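Local coordinates for protein cysteine synthase 3 (Entamoeba histolytica, PDB 6KR5) that probably catalyses the pyridoxal-phosphate-dependent making of L-cysteine from O-acetyl-L-serine and sulfide, the last step of cysteine synthesis, at residues L45-C50 and V170-E175; S56-V61 and V191-T196; N174-D179 and V303-D308; G182-I187 and E202-K207. One frame throughout, in Å; residues are numbered along the deposited sequence. Where two conformers were deposited one is given.

Overall arrangement
Contacts 1, 3 and 4 gather on the mixed sheet. Contacts 1 and 3, with centres about 3 Å apart, share helix 169-179, which rests on the neighbouring strands 43-48 and 301-306. Contact 4, its centre about 10 Å from that of contact 3, adds strand 186-190, next in the sheet, and is nested in the chain loop that contact 3 closes. Contacts 1 and 2 have centres about 11 Å apart; their segments alternate along the chain, and Arg60 joins them through Glu49 and Glu175. Helix 195-207 begins at the cofactor phosphate in contact 2 and runs to contact 4, their centres about 18 Å apart, so cofactor site and sheet packing are built from the same elements.

Contact 1: L45-C50 and V170-E175; sequences LVKLEC and VYTANE
Lys47 reaches out from strand 43-48 to form a buried salt bridge with Glu175 of helix 169-179, Lys47 NZ lying 2.8 Å from Glu175 OE1. The ammonium uses the anti lone pair of OE1, the one turned away from OE2, and the two side chains meet at about a right angle. Lysine suits this place because its chain is long enough to reach from the strand to the helix: CG stands anti to the backbone N (chi1 -173°), and the chain stays extended until a bend at the last torsion turns NZ to the carboxylate. The same NZ also bonds to Thr24 OG1, while Glu175 is gripped further by Arg60 NH2 and by the backbone N atoms of Gly23 and Thr24. Glu49 OE2, itself bonded to Thr24 OG1, lies 4.9 Å from Glu175 OE1, two like charges close together. Farther out the contact becomes apolar. Thr172 lays its methyl against the lysine chain, CG2 being 3.8 Å from Lys47 CE, while its hydroxyl bonds to His169 ND1. A threonine thus offers a methyl to the lysine methylenes and a polar group to its own helix. With two cationic side chains and two backbone N-H groups around it, the buried carboxylate of Glu175 is probably stabilised as the anion, so that helix and strand are pinned by a small ionic network.

Contact 2: S56-V61 and V191-T196; sequences SVKDRV and VGTAGT. With PLP (pyridoxal-5'-phosphate), chain D.
The cofactor site is where Val57 and Lys58, at the lead into helix 58-72, face Thr193 of the phosphate-binding loop and Thr196 in the first turn of helix 195-207, with pyridoxal phosphate between them. Lys58 NZ is bonded to PLP C4A at 1.3 Å, as expected of the Schiff base, or internal aldimine; the aldehyde oxygen modelled almost on top of this link is doubtful. Ser56 OG accepts from Lys58 N and caps the turn into the helix. Direct contact across the segments is slight: Val57 CG2 lies 3.9 Å from Thr196 OG1, while Val57 CG1 lies to one side of the ring plane, near the C4-C4A bond, 4.2 Å from PLP C4.

The cofactor does the joining: Lys58 holds its C4A end and 192-196 its phosphate. Gly192 N and Ala194 N both donate to O1P. Thr193 gives O2P its backbone N and its hydroxyl, Thr193 OG1 being 2.6 Å from PLP O2P, and Thr196 grips O3P in the same double way. With OG1 set between its backbone N and carbonyl carbon (chi1 68°), Thr193 can also accept from Gly195 N, making an ST turn. Glycine is apt at 192, where a CB would press on PLP C5A. A glycine- and threonine-rich loop at the N-terminus of a helix, holding the phosphate of a lysine-bound cofactor, is characteristic of fold-type II pyridoxal-phosphate enzymes.

Contact 3: N174-D179 and V303-D308; sequences NEIWED and VIILPD. With PLP (pyridoxal-5'-phosphate), chain D.
Ile176, on the inner face of helix 169-179, drives its side chain against Val303 of strand 301-306, and the two meet tip to tip. This is the close-packed part of the contact: Ile176 CD1 is 4.0 Å from Val303 CG1, and the other branches pair too, Ile176 CG2 with Val303 CG2 at 4.0 Å. A second strand residue, Ile305, crosses Ile176 at about a right angle and brings its CD1 to 4.2 Å from Ile176 CD1. Ile176 can serve both partners because its CG1 stands anti to its own carbonyl carbon (chi1 -66°) and the chain then runs out extended (chi2 162°), carrying CD1 to where it touches both. Val303 and Ile305, being beta-branched, fit the strand well, and Ile176 suits the helix side by its branched apolar shape, so that the join is made by van der Waals packing.

Away from the strand the helix is more open: Trp177 and Glu178 are partly exposed and do not reach it; Trp177 rests on Lys207, and Glu178 on Lys11 of the second subunit. Beyond the strand, the loop residues Pro307 and Asp308 enter the cofactor site. Pro307 lays its ring atoms over the pyridine face, CB 3.2 Å from PLP N1. Asp308 OD2, hydrogen-bonded to Tyr313 OH and Asn88 ND2, also packs against the PLP C2A methyl.

Strand 301-306 is flanked in the sheet by strands 43-48 and 186-190; helix 169-179 packs on one face, and helix 279-292 touches Ile304 and Leu306.

Contact 4: G182-I187 and E202-K207; sequences GEVDII and ENLKKK
Val184 and Leu204 are the closest backbone pair, with CA atoms 8.6 Å apart, where the chain entering strand 186-190 passes beside the later part of helix 195-207. One leucine does the work for the helix. The two methyls at its end are shared between two partners: Leu204 CD2 lies 4.2 Å from Val184 CG1, and Leu204 CD1 lies 4.1 Å from Ile187 CB. Leucine, forked at its tip, is well fitted to bridge two residues three apart in the chain that leads into and begins strand 186-190, while the beta-branched valine and isoleucine offer it broad flanks close to the backbone. All three side chains are buried, and the union is purely hydrophobic. Polar ties lie at the margin, where Lys208 NZ bonds to the carbonyl oxygens of Gly182 and Val184. The contact belongs to the beta-alpha-beta unit of strand 186-190, helix 195-207 and strand 212-218; Val184 and Ile187 also touch Val303 of strand 301-306, and Asn203 and Lys207 of helix 195-207 touch helix 169-179, which packs alongside.

Contact 1: L45-C50 and V170-E175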
# COMPACT_ATOMS: atom_id res chain seq x y z
N LEU B 45 -2.43 -16.64 -11.47
CA LEU B 45 -1.51 -15.81 -10.71
C LEU B 45 -1.92 -14.36 -10.84
O LEU B 45 -2.30 -13.92 -11.93
CB LEU B 45 -0.07 -15.97 -11.20
CG LEU B 45 0.41 -17.40 -11.39
CD1 LEU B 45 1.83 -17.37 -11.97
CD2 LEU B 45 0.36 -18.15 -10.06
N VAL B 46 -1.82 -13.61 -9.74
CA VAL B 46 -2.19 -12.19 -9.73
C VAL B 46 -0.94 -11.35 -9.49
O VAL B 46 -0.15 -11.64 -8.58
CB VAL B 46 -3.29 -11.88 -8.69
CG1 VAL B 46 -4.62 -12.44 -9.17
CG2 VAL B 46 -2.94 -12.42 -7.30
N LYS B 47 -0.77 -10.31 -10.29
CA LYS B 47 0.35 -9.39 -10.16
C LYS B 47 -0.13 -8.15 -9.41
O LYS B 47 -1.03 -7.46 -9.89
CB LYS B 47 0.93 -9.01 -11.52
CG LYS B 47 2.21 -8.18 -11.38
CD LYS B 47 3.05 -8.20 -12.64
CE LYS B 47 4.33 -7.39 -12.44
NZ LYS B 47 5.31 -7.95 -11.46
N LEU B 48 0.45 -7.90 -8.24
CA LEU B 48 -0.12 -6.95 -7.28
C LEU B 48 0.55 -5.58 -7.44
O LEU B 48 1.53 -5.26 -6.76
CB LEU B 48 0.03 -7.48 -5.87
CG LEU B 48 -0.53 -8.89 -5.75
CD1 LEU B 48 -0.39 -9.35 -4.31
CD2 LEU B 48 -1.97 -8.90 -6.14
N GLU B 49 -0.04 -4.75 -8.31
CA GLU B 49 0.50 -3.41 -8.51
C GLU B 49 0.24 -2.51 -7.31
O GLU B 49 0.77 -1.40 -7.25
CB GLU B 49 -0.06 -2.83 -9.81
CG GLU B 49 0.46 -3.60 -11.02
CD GLU B 49 1.98 -3.48 -11.16
OE1 GLU B 49 2.44 -2.32 -11.22
OE2 GLU B 49 2.68 -4.51 -11.20
N CYS B 50 -0.55 -2.98 -6.34
CA CYS B 50 -0.68 -2.26 -5.09
C CYS B 50 0.63 -2.19 -4.32
O CYS B 50 0.74 -1.38 -3.38
CB CYS B 50 -1.75 -2.94 -4.24
SG CYS B 50 -2.04 -2.12 -2.70
N VAL B 170 7.69 -2.36 -20.14
CA VAL B 170 8.83 -3.23 -20.38
C VAL B 170 9.21 -3.92 -19.07
O VAL B 170 9.49 -5.12 -19.03
CB VAL B 170 10.01 -2.44 -20.97
CG1 VAL B 170 11.24 -3.33 -21.10
CG2 VAL B 170 9.62 -1.87 -22.32
N TYR B 171 9.16 -3.17 -17.97
CA TYR B 171 9.49 -3.73 -16.67
C TYR B 171 8.40 -4.69 -16.20
O TYR B 171 8.70 -5.81 -15.76
CB TYR B 171 9.70 -2.61 -15.65
CG TYR B 171 10.96 -1.80 -15.88
CD1 TYR B 171 10.96 -0.69 -16.73
CD2 TYR B 171 12.14 -2.13 -15.23
CE1 TYR B 171 12.11 0.05 -16.94
CE2 TYR B 171 13.30 -1.40 -15.43
CZ TYR B 171 13.28 -0.31 -16.28
OH TYR B 171 14.43 0.42 -16.46
N THR B 172 7.13 -4.28 -16.28
CA THR B 172 6.04 -5.17 -15.89
C THR B 172 6.14 -6.51 -16.60
O THR B 172 6.08 -7.57 -15.97
CB THR B 172 4.69 -4.50 -16.19
OG1 THR B 172 4.74 -3.12 -15.81
CG2 THR B 172 3.55 -5.21 -15.44
N ALA B 173 6.33 -6.47 -17.92
CA ALA B 173 6.43 -7.69 -18.70
C ALA B 173 7.65 -8.51 -18.31
O ALA B 173 7.56 -9.74 -18.16
CB ALA B 173 6.48 -7.36 -20.19
N ASN B 174 8.80 -7.86 -18.15
CA ASN B 174 10.00 -8.60 -17.77
C ASN B 174 9.82 -9.28 -16.42
O ASN B 174 10.27 -10.42 -16.23
CB ASN B 174 11.22 -7.69 -17.72
CG ASN B 174 12.50 -8.47 -17.43
OD1 ASN B 174 12.84 -9.39 -18.17
ND2 ASN B 174 13.19 -8.12 -16.34
N GLU B 175 9.19 -8.60 -15.47
CA GLU B 175 8.91 -9.21 -14.18
C GLU B 175 8.05 -10.46 -14.34
O GLU B 175 8.31 -11.48 -13.70
CB GLU B 175 8.22 -8.21 -13.26
CG GLU B 175 9.12 -7.05 -12.87
CD GLU B 175 8.35 -5.84 -12.37
OE1 GLU B 175 7.27 -6.03 -11.78
OE2 GLU B 175 8.83 -4.71 -12.56

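Contact 2: S56-V61 and V191-T196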
# COMPACT_ATOMS: atom_id res chain seq x y z
N SER B 56 -0.42 1.87 -6.88
CA SER B 56 -1.11 1.53 -8.11
C SER B 56 -0.11 1.42 -9.25
O SER B 56 1.03 1.87 -9.16
CB SER B 56 -2.19 2.55 -8.48
OG SER B 56 -1.66 3.58 -9.31
N VAL B 57 -0.58 0.79 -10.33
CA VAL B 57 0.21 0.65 -11.54
C VAL B 57 0.65 2.00 -12.09
O VAL B 57 1.67 2.10 -12.78
CB VAL B 57 -0.62 -0.15 -12.56
CG1 VAL B 57 -1.86 0.62 -12.96
CG2 VAL B 57 0.21 -0.53 -13.77
N LYS B 58 -0.10 3.06 -11.78
CA LYS B 58 0.25 4.37 -12.32
C LYS B 58 1.53 4.94 -11.74
O LYS B 58 2.06 5.92 -12.29
CB LYS B 58 -0.90 5.36 -12.12
CG LYS B 58 -2.17 4.95 -12.85
CD LYS B 58 -1.94 4.64 -14.32
CE LYS B 58 -3.25 4.69 -15.08
NZ LYS B 58 -3.72 3.29 -15.29
N ASP B 59 2.06 4.37 -10.65
CA ASP B 59 3.41 4.75 -10.23
C ASP B 59 4.39 4.56 -11.38
O ASP B 59 5.28 5.39 -11.60
CB ASP B 59 3.87 3.89 -9.05
CG ASP B 59 3.27 4.30 -7.73
OD1 ASP B 59 2.12 4.79 -7.70
OD2 ASP B 59 3.95 4.10 -6.70
N ARG B 60 4.25 3.45 -12.11
CA ARG B 60 5.16 3.18 -13.22
C ARG B 60 4.96 4.19 -14.33
O ARG B 60 5.94 4.63 -14.96
CB ARG B 60 4.91 1.78 -13.78
CG ARG B 60 5.09 0.63 -12.81
CD ARG B 60 4.74 -0.63 -13.57
NE ARG B 60 4.68 -1.83 -12.74
CZ ARG B 60 5.67 -2.71 -12.60
NH1 ARG B 60 6.85 -2.52 -13.18
NH2 ARG B 60 5.47 -3.80 -11.87
N VAL B 61 3.70 4.54 -14.59
CA VAL B 61 3.34 5.38 -15.72
C VAL B 61 3.76 6.82 -15.46
O VAL B 61 4.38 7.46 -16.32
CB VAL B 61 1.83 5.29 -15.98
CG1 VAL B 61 1.39 6.31 -17.04
CG2 VAL B 61 1.43 3.85 -16.37
N VAL B 191 -8.67 -2.47 -19.07
CA VAL B 191 -8.14 -1.40 -19.93
C VAL B 191 -8.65 -0.03 -19.49
O VAL B 191 -9.86 0.23 -19.52
CB VAL B 191 -8.48 -1.65 -21.40
CG1 VAL B 191 -8.05 -0.44 -22.24
CG2 VAL B 191 -7.82 -2.92 -21.89
N GLY B 192 -7.72 0.84 -19.11
CA GLY B 192 -8.00 2.25 -18.92
C GLY B 192 -7.35 3.05 -20.04
O GLY B 192 -8.02 3.38 -21.03
N THR B 193 -6.05 3.34 -19.90
CA THR B 193 -5.30 3.97 -20.98
C THR B 193 -4.92 2.97 -22.06
O THR B 193 -4.60 3.39 -23.18
CB THR B 193 -4.02 4.64 -20.47
OG1 THR B 193 -3.08 3.65 -20.02
CG2 THR B 193 -4.33 5.62 -19.33
N ALA B 194 -4.91 1.68 -21.73
CA ALA B 194 -4.46 0.53 -22.51
C ALA B 194 -2.94 0.39 -22.47
O ALA B 194 -2.41 -0.52 -23.10
CB ALA B 194 -4.95 0.57 -23.98
N GLY B 195 -2.22 1.23 -21.72
CA GLY B 195 -0.78 1.06 -21.62
C GLY B 195 -0.36 -0.31 -21.15
O GLY B 195 0.61 -0.88 -21.65
N THR B 196 -1.08 -0.87 -20.16
CA THR B 196 -0.70 -2.17 -19.62
C THR B 196 -0.94 -3.28 -20.63
O THR B 196 -0.04 -4.08 -20.91
CB THR B 196 -1.46 -2.47 -18.33
OG1 THR B 196 -1.15 -1.47 -17.35
CG2 THR B 196 -1.04 -3.82 -17.79
N1 PLP D . -7.39 0.09 -12.89
C2 PLP D . -6.87 1.16 -12.21
C2A PLP D . -7.26 1.34 -10.78
C3 PLP D . -6.01 2.03 -12.85
O3 PLP D . -5.52 3.10 -12.15
C4 PLP D . -5.67 1.82 -14.18
C4A PLP D . -4.84 2.81 -14.92
O4A PLP D . -4.44 3.83 -14.36
C5 PLP D . -6.20 0.73 -14.86
C6 PLP D . -7.06 -0.12 -14.21
C5A PLP D . -5.91 0.46 -16.32
O4P PLP D . -4.55 0.36 -16.65
P PLP D . -4.11 0.94 -18.07
O1P PLP D . -5.04 0.34 -19.12
O2P PLP D . -4.27 2.43 -18.03
O3P PLP D . -2.70 0.53 -18.28

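Contact 3: N174-D179 and V303-D308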
# COMPACT_ATOMS: atom_id res chain seq x y z
N ASN B 174 8.80 -7.86 -18.15
CA ASN B 174 10.00 -8.60 -17.77
C ASN B 174 9.82 -9.28 -16.42
O ASN B 174 10.27 -10.42 -16.23
CB ASN B 174 11.22 -7.69 -17.72
CG ASN B 174 12.50 -8.47 -17.43
OD1 ASN B 174 12.84 -9.39 -18.17
ND2 ASN B 174 13.19 -8.12 -16.34
N GLU B 175 9.19 -8.60 -15.47
CA GLU B 175 8.91 -9.21 -14.18
C GLU B 175 8.05 -10.46 -14.34
O GLU B 175 8.31 -11.48 -13.70
CB GLU B 175 8.22 -8.21 -13.26
CG GLU B 175 9.12 -7.05 -12.87
CD GLU B 175 8.35 -5.84 -12.37
OE1 GLU B 175 7.27 -6.03 -11.78
OE2 GLU B 175 8.83 -4.71 -12.56
N ILE B 176 7.01 -10.40 -15.18
CA ILE B 176 6.19 -11.59 -15.41
C ILE B 176 7.02 -12.68 -16.07
O ILE B 176 6.93 -13.86 -15.70
CB ILE B 176 4.96 -11.24 -16.26
CG1 ILE B 176 4.03 -10.30 -15.48
CG2 ILE B 176 4.22 -12.52 -16.68
CD1 ILE B 176 3.04 -9.58 -16.35
N TRP B 177 7.83 -12.31 -17.06
CA TRP B 177 8.66 -13.29 -17.75
C TRP B 177 9.60 -13.99 -16.78
O TRP B 177 9.69 -15.22 -16.76
CB TRP B 177 9.45 -12.61 -18.87
CG TRP B 177 10.19 -13.60 -19.70
CD1 TRP B 177 11.54 -13.79 -19.74
CD2 TRP B 177 9.62 -14.56 -20.59
NE1 TRP B 177 11.85 -14.81 -20.62
CE2 TRP B 177 10.68 -15.29 -21.16
CE3 TRP B 177 8.31 -14.86 -20.99
CZ2 TRP B 177 10.47 -16.31 -22.09
CZ3 TRP B 177 8.10 -15.87 -21.90
CH2 TRP B 177 9.17 -16.59 -22.45
N GLU B 178 10.30 -13.21 -15.96
CA GLU B 178 11.26 -13.80 -15.03
C GLU B 178 10.57 -14.59 -13.93
O GLU B 178 10.98 -15.71 -13.60
CB GLU B 178 12.14 -12.70 -14.43
CG GLU B 178 13.13 -12.06 -15.39
CD GLU B 178 14.31 -12.97 -15.71
OE1 GLU B 178 14.70 -13.76 -14.84
OE2 GLU B 178 14.84 -12.87 -16.84
N ASP B 179 9.52 -14.02 -13.32
CA ASP B 179 8.88 -14.69 -12.20
C ASP B 179 8.25 -16.02 -12.61
O ASP B 179 8.27 -16.98 -11.83
CB ASP B 179 7.82 -13.77 -11.56
CG ASP B 179 8.44 -12.60 -10.81
OD1 ASP B 179 9.67 -12.59 -10.59
OD2 ASP B 179 7.69 -11.69 -10.42
N VAL B 303 -1.88 -15.06 -16.00
CA VAL B 303 -1.40 -13.95 -15.17
C VAL B 303 -2.38 -12.80 -15.29
O VAL B 303 -2.73 -12.38 -16.40
CB VAL B 303 0.01 -13.49 -15.60
CG1 VAL B 303 0.41 -12.22 -14.84
CG2 VAL B 303 1.03 -14.60 -15.35
N ILE B 304 -2.80 -12.26 -14.15
CA ILE B 304 -3.83 -11.23 -14.09
C ILE B 304 -3.24 -10.01 -13.41
O ILE B 304 -2.76 -10.10 -12.27
CB ILE B 304 -5.07 -11.73 -13.33
CG1 ILE B 304 -5.53 -13.09 -13.86
CG2 ILE B 304 -6.22 -10.73 -13.42
CD1 ILE B 304 -6.70 -13.64 -13.08
N ILE B 305 -3.29 -8.86 -14.08
CA ILE B 305 -2.84 -7.61 -13.47
C ILE B 305 -3.90 -7.12 -12.50
O ILE B 305 -5.08 -7.02 -12.85
CB ILE B 305 -2.59 -6.54 -14.55
CG1 ILE B 305 -1.58 -7.03 -15.59
CG2 ILE B 305 -2.10 -5.24 -13.90
CD1 ILE B 305 -0.23 -7.38 -14.99
N LEU B 306 -3.48 -6.80 -11.26
CA LEU B 306 -4.37 -6.16 -10.28
C LEU B 306 -3.89 -4.72 -10.10
O LEU B 306 -2.90 -4.49 -9.41
CB LEU B 306 -4.35 -6.91 -8.95
CG LEU B 306 -4.64 -8.42 -9.00
CD1 LEU B 306 -5.03 -8.92 -7.61
CD2 LEU B 306 -5.71 -8.75 -9.99
N PRO B 307 -4.56 -3.73 -10.71
CA PRO B 307 -3.95 -2.38 -10.79
C PRO B 307 -3.82 -1.62 -9.47
O PRO B 307 -2.93 -0.74 -9.40
CB PRO B 307 -4.89 -1.64 -11.75
CG PRO B 307 -5.44 -2.73 -12.65
CD PRO B 307 -5.65 -3.89 -11.70
N ASP B 308 -4.66 -1.84 -8.47
CA ASP B 308 -4.53 -1.08 -7.22
C ASP B 308 -5.26 -1.81 -6.09
O ASP B 308 -5.75 -2.93 -6.27
CB ASP B 308 -5.00 0.38 -7.38
CG ASP B 308 -6.51 0.55 -7.51
OD1 ASP B 308 -7.27 -0.45 -7.56
OD2 ASP B 308 -6.95 1.73 -7.59
N1 PLP D . -7.39 0.09 -12.89
C2 PLP D . -6.87 1.16 -12.21
C2A PLP D . -7.26 1.34 -10.78
C3 PLP D . -6.01 2.03 -12.85
O3 PLP D . -5.52 3.10 -12.15
C4 PLP D . -5.67 1.82 -14.18
C4A PLP D . -4.84 2.81 -14.92
O4A PLP D . -4.44 3.83 -14.36
C5 PLP D . -6.20 0.73 -14.86
C6 PLP D . -7.06 -0.12 -14.21
C5A PLP D . -5.91 0.46 -16.32
O4P PLP D . -4.55 0.36 -16.65
P PLP D . -4.11 0.94 -18.07
O1P PLP D . -5.04 0.34 -19.12
O2P PLP D . -4.27 2.43 -18.03
O3P PLP D . -2.70 0.53 -18.28

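Contact 4: G182-I187 and E202-K207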
# COMPACT_ATOMS: atom_id res chain seq x y z
N GLY B 182 9.27 -17.95 -17.87
CA GLY B 182 8.80 -18.10 -19.23
C GLY B 182 7.55 -18.93 -19.40
O GLY B 182 7.16 -19.20 -20.54
N GLU B 183 6.88 -19.33 -18.30
CA GLU B 183 5.71 -20.21 -18.39
C GLU B 183 4.41 -19.47 -18.68
O GLU B 183 3.42 -20.13 -19.00
CB GLU B 183 5.55 -21.01 -17.09
CG GLU B 183 6.71 -21.94 -16.75
CD GLU B 183 6.86 -23.08 -17.74
OE1 GLU B 183 5.83 -23.49 -18.32
OE2 GLU B 183 8.00 -23.55 -17.94
N VAL B 184 4.39 -18.13 -18.56
CA VAL B 184 3.16 -17.36 -18.74
C VAL B 184 2.51 -17.72 -20.07
O VAL B 184 3.16 -17.72 -21.12
CB VAL B 184 3.44 -15.85 -18.62
CG1 VAL B 184 4.55 -15.40 -19.58
CG2 VAL B 184 2.16 -15.03 -18.84
N ASP B 185 1.22 -18.02 -20.03
CA ASP B 185 0.46 -18.40 -21.22
C ASP B 185 -0.58 -17.37 -21.62
O ASP B 185 -0.83 -17.19 -22.81
CB ASP B 185 -0.25 -19.73 -21.00
CG ASP B 185 0.69 -20.91 -21.00
OD1 ASP B 185 1.48 -21.05 -21.96
OD2 ASP B 185 0.64 -21.71 -20.03
N ILE B 186 -1.22 -16.73 -20.65
CA ILE B 186 -2.29 -15.77 -20.90
C ILE B 186 -2.03 -14.59 -19.97
O ILE B 186 -1.64 -14.80 -18.82
CB ILE B 186 -3.68 -16.38 -20.63
CG1 ILE B 186 -3.85 -17.70 -21.40
CG2 ILE B 186 -4.79 -15.39 -21.00
CD1 ILE B 186 -5.15 -18.40 -21.14
N ILE B 187 -2.17 -13.37 -20.49
CA ILE B 187 -2.12 -12.16 -19.68
C ILE B 187 -3.47 -11.46 -19.77
O ILE B 187 -4.01 -11.28 -20.87
CB ILE B 187 -0.96 -11.23 -20.12
CG1 ILE B 187 -0.93 -9.95 -19.28
CG2 ILE B 187 -1.04 -10.90 -21.61
CD1 ILE B 187 -0.43 -10.18 -17.87
N GLU B 202 2.67 -6.68 -25.92
CA GLU B 202 3.70 -6.61 -26.95
C GLU B 202 5.02 -7.19 -26.45
O GLU B 202 5.70 -7.91 -27.19
CB GLU B 202 3.90 -5.16 -27.41
CG GLU B 202 2.80 -4.64 -28.32
CD GLU B 202 3.08 -3.26 -28.86
OE1 GLU B 202 3.72 -2.45 -28.14
OE2 GLU B 202 2.65 -2.96 -29.99
N ASN B 203 5.38 -6.90 -25.20
CA ASN B 203 6.69 -7.32 -24.72
C ASN B 203 6.72 -8.80 -24.36
O ASN B 203 7.76 -9.45 -24.51
CB ASN B 203 7.12 -6.47 -23.53
CG ASN B 203 7.65 -5.12 -23.96
OD1 ASN B 203 8.71 -5.02 -24.58
ND2 ASN B 203 6.91 -4.07 -23.62
N LEU B 204 5.60 -9.37 -23.90
CA LEU B 204 5.56 -10.81 -23.72
C LEU B 204 5.57 -11.53 -25.06
O LEU B 204 6.24 -12.56 -25.22
CB LEU B 204 4.34 -11.22 -22.89
CG LEU B 204 4.41 -10.88 -21.40
CD1 LEU B 204 3.14 -11.34 -20.69
CD2 LEU B 204 5.65 -11.52 -20.78
N LYS B 205 4.84 -11.00 -26.05
CA LYS B 205 4.76 -11.71 -27.33
C LYS B 205 6.09 -11.69 -28.06
O LYS B 205 6.37 -12.60 -28.86
CB LYS B 205 3.65 -11.11 -28.20
CG LYS B 205 2.29 -11.77 -27.97
CD LYS B 205 1.16 -11.04 -28.71
CE LYS B 205 -0.11 -11.87 -28.65
NZ LYS B 205 -1.30 -11.15 -29.18
N LYS B 206 6.95 -10.74 -27.75
CA LYS B 206 8.29 -10.73 -28.39
C LYS B 206 9.07 -11.94 -27.86
O LYS B 206 9.85 -12.51 -28.61
CB LYS B 206 9.06 -9.47 -28.02
CG LYS B 206 9.07 -8.39 -29.09
CD LYS B 206 10.10 -7.32 -28.85
CE LYS B 206 9.50 -6.11 -28.18
NZ LYS B 206 8.57 -5.38 -29.09
N LYS B 207 8.85 -12.29 -26.61
CA LYS B 207 9.57 -13.41 -26.01
C LYS B 207 8.91 -14.75 -26.28
O LYS B 207 9.60 -15.78 -26.35
CB LYS B 207 9.73 -13.19 -24.50
CG LYS B 207 10.81 -12.15 -24.17
CD LYS B 207 10.73 -11.62 -22.75
CE LYS B 207 11.80 -10.55 -22.50
NZ LYS B 207 11.87 -10.13 -21.06